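Local coordinates for protein cytidine deaminase (Mycobacterium leprae, PDB 3R2N) that probably catalyses the zinc-dependent hydrolytic deamination of cytidine to uridine in pyrimidine salvage, working as a homotetramer, at residues R97-I110 and K114-Q125. Residues are numbered along the deposited sequence; the frame is centred on the assembly and turned at random.
Sequences RQLLYEHGGPELKI and KGVQTMAQLLPQ
M119 reaches from the start of helix 119-122 into the angle between helix 94-104 and strand 109-112. Its chain is bent at chi2 and chi3, which lays SD 3.5 Å from I110 CG1 and brings CE against the first turn of segment 97-110, 3.7 Å from R97 CB. CG runs beside L108, the two side chains pointing the same way, whereas the M119 and Y101 side chains pass in opposite directions, M119 CB near Y101 CD1. L122 completes this apolar cluster with CD1 against I110 CB, while L123 CD2 rests on Y101 CB.

Farther out, the Q125 amide stacks on one face of the Y101 ring, the planes 18° apart and NE2 above the ring centre. A water donates to Q98 OE1 and is held weakly by Q125 NE2; OE1 also accepts from G94 N of the second subunit. The R97 chain, extended from CG to NE, carries NH1 to L122 O (3.0 Å), which lies in the guanidinium plane. NE donates to P92 O, and NH1 also to P124 O of the second subunit, so this contact is tied directly into the subunit interface.

Backbone bonds fix the register. I110 and Q117 form an antiparallel hydrogen-bonded pair, with I110 N to Q117 O at 2.8 Å and nearly straight (177°). The pairing gives way to the turn after helix 94-104: M119 N donates to L108 O, and A120 N to P106 O at 3.0 Å. T118 and Q121 form a capping box that starts the short helix, Q121 OE1 accepting from T118 N at 2.6 Å and Q121 N returning a weak bond to T118 OG1.

In the chain's mixed sheet, strand 109-112 lies between 77-83 and its hairpin partner 115-118, the outermost strand on that side within this chain, and helix 119-122 folds back against helix 94-104, which follows the zinc ligand C93 and contains C96.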
# COMPACT_ATOMS: atom_id res chain seq x y z
N ARG D 97 -3.75 11.95 1.75
CA ARG D 97 -3.28 13.33 1.87
C ARG D 97 -1.92 13.44 1.16
O ARG D 97 -1.65 14.43 0.47
CB ARG D 97 -3.20 13.83 3.31
CG ARG D 97 -4.48 13.73 4.10
CD ARG D 97 -4.33 14.34 5.49
NE ARG D 97 -5.41 13.93 6.39
CZ ARG D 97 -5.72 14.50 7.55
NH1 ARG D 97 -5.06 15.56 8.00
NH2 ARG D 97 -6.72 13.99 8.29
N GLN D 98 -1.09 12.41 1.28
CA GLN D 98 0.16 12.40 0.54
C GLN D 98 -0.07 12.37 -1.00
O GLN D 98 0.60 13.11 -1.71
CB GLN D 98 1.12 11.32 1.07
CG GLN D 98 2.61 11.45 0.62
CD GLN D 98 3.34 12.57 1.35
OE1 GLN D 98 3.37 12.59 2.58
NE2 GLN D 98 3.90 13.51 0.61
N LEU D 99 -1.01 11.56 -1.51
CA LEU D 99 -1.29 11.57 -2.97
C LEU D 99 -1.76 12.96 -3.41
O LEU D 99 -1.18 13.54 -4.33
CB LEU D 99 -2.30 10.50 -3.41
CG LEU D 99 -2.05 9.01 -3.11
CD1 LEU D 99 -3.08 8.16 -3.77
CD2 LEU D 99 -0.64 8.49 -3.46
N LEU D 100 -2.76 13.49 -2.71
CA LEU D 100 -3.33 14.79 -2.99
C LEU D 100 -2.31 15.92 -2.99
O LEU D 100 -2.37 16.85 -3.82
CB LEU D 100 -4.44 15.12 -2.00
CG LEU D 100 -5.62 14.16 -2.00
CD1 LEU D 100 -6.49 14.36 -0.76
CD2 LEU D 100 -6.42 14.30 -3.28
N TYR D 101 -1.38 15.84 -2.05
CA TYR D 101 -0.35 16.83 -1.93
C TYR D 101 0.48 16.78 -3.19
O TYR D 101 0.75 17.81 -3.79
CB TYR D 101 0.57 16.58 -0.73
CG TYR D 101 1.43 17.80 -0.43
CD1 TYR D 101 0.90 18.86 0.31
CD2 TYR D 101 2.73 17.90 -0.92
CE1 TYR D 101 1.67 20.00 0.59
CE2 TYR D 101 3.51 19.05 -0.65
CZ TYR D 101 2.96 20.09 0.11
OH TYR D 101 3.68 21.24 0.41
N GLU D 102 0.89 15.58 -3.56
CA GLU D 102 1.74 15.42 -4.71
C GLU D 102 1.07 15.94 -6.03
O GLU D 102 1.77 16.42 -6.91
CB GLU D 102 2.26 13.98 -4.80
CG GLU D 102 3.08 13.74 -6.03
CD GLU D 102 4.33 12.93 -5.81
OE1 GLU D 102 4.62 12.52 -4.67
OE2 GLU D 102 5.04 12.69 -6.80
N HIS D 103 -0.26 15.90 -6.13
CA HIS D 103 -0.94 16.27 -7.38
C HIS D 103 -1.73 17.56 -7.32
O HIS D 103 -2.27 17.97 -8.34
CB HIS D 103 -1.82 15.12 -7.87
CG HIS D 103 -1.07 13.83 -7.97
ND1 HIS D 103 -0.11 13.60 -8.93
CD2 HIS D 103 -1.05 12.74 -7.16
CE1 HIS D 103 0.43 12.41 -8.73
NE2 HIS D 103 -0.11 11.88 -7.65
N GLY D 104 -1.76 18.20 -6.16
CA GLY D 104 -2.49 19.45 -6.00
C GLY D 104 -1.66 20.52 -5.31
O GLY D 104 -1.99 21.72 -5.40
N GLY D 105 -0.60 20.07 -4.60
CA GLY D 105 0.24 20.97 -3.83
C GLY D 105 -0.46 21.56 -2.61
O GLY D 105 -1.60 21.21 -2.34
N PRO D 106 0.22 22.48 -1.89
CA PRO D 106 -0.29 23.05 -0.61
C PRO D 106 -1.59 23.86 -0.72
O PRO D 106 -2.27 24.05 0.27
CB PRO D 106 0.86 23.95 -0.14
CG PRO D 106 1.59 24.32 -1.40
CD PRO D 106 1.50 23.10 -2.29
N GLU D 107 -1.92 24.33 -1.90
CA GLU D 107 -3.06 25.23 -2.08
C GLU D 107 -4.30 24.49 -2.57
O GLU D 107 -5.33 25.10 -2.84
CB GLU D 107 -2.68 26.37 -3.04
N LEU D 108 -4.19 23.16 -2.70
CA LEU D 108 -5.36 22.34 -3.00
C LEU D 108 -6.41 22.52 -1.89
O LEU D 108 -6.10 22.43 -0.70
CB LEU D 108 -4.96 20.87 -3.15
CG LEU D 108 -6.02 19.76 -3.27
CD1 LEU D 108 -7.06 19.98 -4.38
CD2 LEU D 108 -5.32 18.41 -3.45
N LYS D 109 -7.66 22.78 -2.29
CA LYS D 109 -8.75 22.82 -1.33
C LYS D 109 -9.44 21.45 -1.16
O LYS D 109 -9.81 20.78 -2.15
CB LYS D 109 -9.77 23.91 -1.70
CG LYS D 109 -9.14 25.29 -1.98
CD LYS D 109 -10.19 26.40 -1.87
CE LYS D 109 -9.92 27.61 -2.76
NZ LYS D 109 -11.14 28.47 -2.78
N ILE D 110 -9.60 21.04 0.10
CA ILE D 110 -10.35 19.85 0.47
C ILE D 110 -11.55 20.27 1.30
O ILE D 110 -11.40 21.04 2.23
CB ILE D 110 -9.49 18.92 1.35
CG1 ILE D 110 -8.12 18.62 0.71
CG2 ILE D 110 -10.24 17.68 1.73
CD1 ILE D 110 -8.16 18.05 -0.68
N LYS D 114 -15.43 20.23 9.04
CA LYS D 114 -15.32 21.59 9.58
C LYS D 114 -15.12 22.68 8.51
O LYS D 114 -14.64 23.78 8.83
CB LYS D 114 -14.14 21.67 10.56
CG LYS D 114 -14.31 20.88 11.87
CD LYS D 114 -12.96 20.72 12.62
CE LYS D 114 -12.25 22.08 12.86
NZ LYS D 114 -10.86 21.90 13.38
N GLY D 115 -15.49 22.40 7.27
CA GLY D 115 -15.33 23.39 6.19
C GLY D 115 -14.09 23.19 5.34
O GLY D 115 -13.33 22.24 5.54
N VAL D 116 -13.87 24.09 4.39
CA VAL D 116 -12.76 23.97 3.45
C VAL D 116 -11.42 24.16 4.14
O VAL D 116 -11.24 25.07 4.93
CB VAL D 116 -12.92 25.02 2.33
CG1 VAL D 116 -11.76 24.92 1.31
CG2 VAL D 116 -14.29 24.86 1.64
N GLN D 117 -10.46 23.29 3.84
CA GLN D 117 -9.11 23.43 4.36
C GLN D 117 -8.15 23.23 3.21
O GLN D 117 -8.51 22.60 2.22
CB GLN D 117 -8.83 22.38 5.45
CG GLN D 117 -9.58 22.59 6.77
CD GLN D 117 -8.83 23.51 7.70
OE1 GLN D 117 -8.65 24.69 7.43
NE2 GLN D 117 -8.36 22.95 8.80
N THR D 118 -6.93 23.75 3.32
CA THR D 118 -5.95 23.52 2.26
C THR D 118 -5.07 22.35 2.66
O THR D 118 -5.03 21.98 3.83
CB THR D 118 -5.09 24.76 1.97
OG1 THR D 118 -4.21 24.97 3.06
CG2 THR D 118 -5.94 26.03 1.76
N MET D 119 -4.35 21.77 1.70
CA MET D 119 -3.38 20.72 1.99
C MET D 119 -2.22 21.15 2.86
O MET D 119 -1.63 20.32 3.56
CB MET D 119 -2.87 20.06 0.71
CG MET D 119 -3.90 19.16 0.04
SD MET D 119 -4.67 17.89 1.11
CE MET D 119 -3.14 17.15 1.74
N ALA D 120 -1.88 22.44 2.82
CA ALA D 120 -0.89 23.00 3.74
C ALA D 120 -1.35 22.81 5.18
O ALA D 120 -0.54 22.49 6.06
CB ALA D 120 -0.65 24.51 3.42
N GLN D 121 -2.65 23.04 5.42
CA GLN D 121 -3.25 22.82 6.72
C GLN D 121 -3.40 21.34 7.05
O GLN D 121 -3.20 20.93 8.20
CB GLN D 121 -4.60 23.52 6.83
CG GLN D 121 -4.50 25.01 6.62
CD GLN D 121 -5.84 25.66 6.32
OE1 GLN D 121 -6.51 25.33 5.35
NE2 GLN D 121 -6.23 26.61 7.17
N LEU D 122 -3.75 20.53 6.05
CA LEU D 122 -4.02 19.11 6.29
C LEU D 122 -2.79 18.24 6.34
O LEU D 122 -2.79 17.22 7.03
CB LEU D 122 -5.06 18.55 5.31
CG LEU D 122 -6.45 19.20 5.40
CD1 LEU D 122 -7.37 18.50 4.43
CD2 LEU D 122 -7.03 19.16 6.81
N LEU D 123 -1.73 18.63 5.63
CA LEU D 123 -0.48 17.88 5.68
C LEU D 123 0.70 18.83 5.80
O LEU D 123 1.47 18.95 4.84
CB LEU D 123 -0.34 16.95 4.45
CG LEU D 123 0.68 15.80 4.41
CD1 LEU D 123 0.28 14.60 5.30
CD2 LEU D 123 0.89 15.30 2.98
N PRO D 124 0.88 19.49 6.98
CA PRO D 124 2.03 20.40 7.23
C PRO D 124 3.33 19.69 6.96
O PRO D 124 3.48 18.52 7.34
CB PRO D 124 1.96 20.70 8.71
CG PRO D 124 0.62 20.25 9.16
CD PRO D 124 0.09 19.25 8.21
N GLN D 125 4.27 20.38 6.33
CA GLN D 125 5.51 19.75 5.84
C GLN D 125 6.73 20.14 6.68
O GLN D 125 6.62 20.44 7.88
CB GLN D 125 5.75 20.13 4.37
CG GLN D 125 4.73 19.59 3.38
CD GLN D 125 4.95 18.09 3.06
OE1 GLN D 125 6.06 17.66 2.72
NE2 GLN D 125 3.87 17.32 3.17
O HOH W 1 4.63 14.41 4.18